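Local coordinates for iron-binding protein (Staphylococcus epidermidis, PDB 4M7O) that probably binds iron or an iron complex outside the cell membrane, as a solute-binding protein of the periplasmic binding protein family, at residues I229-I232 with K233-G237. Numbering follows the deposited sequence.
Sequences IEMI and KKRGG
R235 turns back past the C-terminal end of helix 225-234 and meets the side chains of I232 and M231. This is the tightly packed part of the contact. I232 lays its CD1 over one face of the guanidinium group, 3.5 Å from R235 NH2. The M231 side chain, a selenomethionine, runs alongside R235 in the same direction. Its chain bends at the last torsion (chi3 44°), which carries the methyl CE obliquely up to the guanidinium, 3.2 Å from R235 NH1. The R235 chain is extended from CG to NE. NH1 forms a salt bridge with E166. That bond, together with the I232 methyl over the face, probably limits rotation of the buried group.

The helix runs out here. K233 N still makes the regular bond to I229 O, at 3.1 Å and 154° at the hydrogen. Beyond it K234 N and R235 N are each shared between two carbonyls. The bonds three residues back are the better ones: K234 N to M231 O at 3.0 Å, and R235 N to I232 O at 3.1 Å. Those four back, to E230 O and M231 O, are weak. This is a helix C-terminus closing in 3-10-like turns.

The solvent side is looser. E230 bends at chi2 (-58°), which turns its carboxylate toward K233. E230 OE2 and K233 NZ form a long salt bridge of 3.9 Å, between two exposed side chains. K234 CG lies against the E230 carbonyl, while the rest of its exposed chain runs outward.

On the inner side, I229 and I232 pack on I249 of strand 249-251, at the mixed sheet. I232 also touches F238, while M231 and R235 rest on the loop at S169, between strands 162-168 and 174-176.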
loop_
_atom_site.group_PDB
_atom_site.type_symbol
_atom_site.label_atom_id
_atom_site.label_comp_id
_atom_site.label_asym_id
_atom_site.label_seq_id
_atom_site.Cartn_x
_atom_site.Cartn_y
_atom_site.Cartn_z
ATOM N N ILE A 229 -21.052 2.568 -7.668
ATOM C CA ILE A 229 -22.075 3.505 -8.122
ATOM C C ILE A 229 -23.463 3.044 -7.680
ATOM O O ILE A 229 -24.271 3.858 -7.234
ATOM C CB ILE A 229 -22.038 3.718 -9.661
ATOM C CG1 ILE A 229 -20.777 4.480 -10.077
ATOM C CG2 ILE A 229 -23.251 4.493 -10.140
ATOM C CD1 ILE A 229 -20.596 4.578 -11.585
ATOM N N GLU A 230 -23.734 1.741 -7.767
ATOM C CA GLU A 230 -25.047 1.239 -7.357
ATOM C C GLU A 230 -25.254 1.322 -5.843
ATOM O O GLU A 230 -26.349 1.645 -5.383
ATOM C CB GLU A 230 -25.304 -0.178 -7.883
ATOM C CG GLU A 230 -25.406 -0.260 -9.412
ATOM C CD GLU A 230 -26.506 0.631 -10.000
ATOM O OE1 GLU A 230 -27.661 0.542 -9.534
ATOM O OE2 GLU A 230 -26.217 1.421 -10.931
HETATM N N MSE A 231 -24.206 1.052 -5.070
HETATM C CA MSE A 231 -24.287 1.221 -3.626
HETATM C C MSE A 231 -24.620 2.664 -3.260
HETATM O O MSE A 231 -25.474 2.912 -2.414
HETATM C CB MSE A 231 -22.969 0.836 -2.965
HETATM C CG MSE A 231 -22.624 -0.632 -3.044
HETATM SE SE MSE A 231 -20.804 -0.887 -2.369
HETATM C CE MSE A 231 -20.962 0.275 -0.801
ATOM N N ILE A 232 -23.918 3.608 -3.882
ATOM C CA ILE A 232 -24.135 5.032 -3.621
ATOM C C ILE A 232 -25.576 5.424 -3.898
ATOM O O ILE A 232 -26.180 6.167 -3.130
ATOM C CB ILE A 232 -23.197 5.920 -4.468
ATOM C CG1 ILE A 232 -21.741 5.693 -4.066
ATOM C CG2 ILE A 232 -23.548 7.383 -4.314
ATOM C CD1 ILE A 232 -21.478 5.923 -2.601
ATOM N N LYS A 233 -26.129 4.905 -4.987
ATOM C CA LYS A 233 -27.507 5.204 -5.352
ATOM C C LYS A 233 -28.485 4.678 -4.318
ATOM O O LYS A 233 -29.565 5.226 -4.161
ATOM C CB LYS A 233 -27.850 4.645 -6.737
ATOM C CG LYS A 233 -27.293 5.461 -7.882
ATOM C CD LYS A 233 -27.723 4.893 -9.232
ATOM C CE LYS A 233 -27.302 5.809 -10.377
ATOM N NZ LYS A 233 -27.286 5.098 -11.687
ATOM N N LYS A 234 -28.109 3.624 -3.604
ATOM C CA LYS A 234 -29.015 3.074 -2.598
ATOM C C LYS A 234 -28.866 3.741 -1.225
ATOM O O LYS A 234 -29.666 3.508 -0.319
ATOM C CB LYS A 234 -28.887 1.547 -2.526
ATOM C CG LYS A 234 -29.314 0.850 -3.825
ATOM C CD LYS A 234 -29.195 -0.673 -3.742
ATOM C CE LYS A 234 -29.475 -1.327 -5.092
ATOM N NZ LYS A 234 -28.996 -2.736 -5.138
ATOM N N ARG A 235 -27.853 4.591 -1.088
ATOM C CA ARG A 235 -27.670 5.367 0.135
ATOM C C ARG A 235 -28.578 6.578 0.171
ATOM O O ARG A 235 -28.512 7.449 -0.712
ATOM C CB ARG A 235 -26.226 5.836 0.264
ATOM C CG ARG A 235 -25.344 4.816 0.909
ATOM C CD ARG A 235 -23.904 5.259 0.939
ATOM N NE ARG A 235 -23.021 4.099 0.958
ATOM C CZ ARG A 235 -21.701 4.161 0.879
ATOM N NH1 ARG A 235 -20.992 3.046 0.890
ATOM N NH2 ARG A 235 -21.095 5.335 0.779
ATOM N N GLY A 236 -29.412 6.635 1.206
ATOM C CA GLY A 236 -30.334 7.743 1.383
ATOM C C GLY A 236 -29.582 9.041 1.569
ATOM O O GLY A 236 -28.568 9.079 2.271
ATOM N N GLY A 237 -30.054 10.096 0.919
ATOM C CA GLY A 237 -29.485 11.414 1.107
ATOM C C GLY A 237 -28.249 11.716 0.280
ATOM O O GLY A 237 -27.884 12.882 0.130
#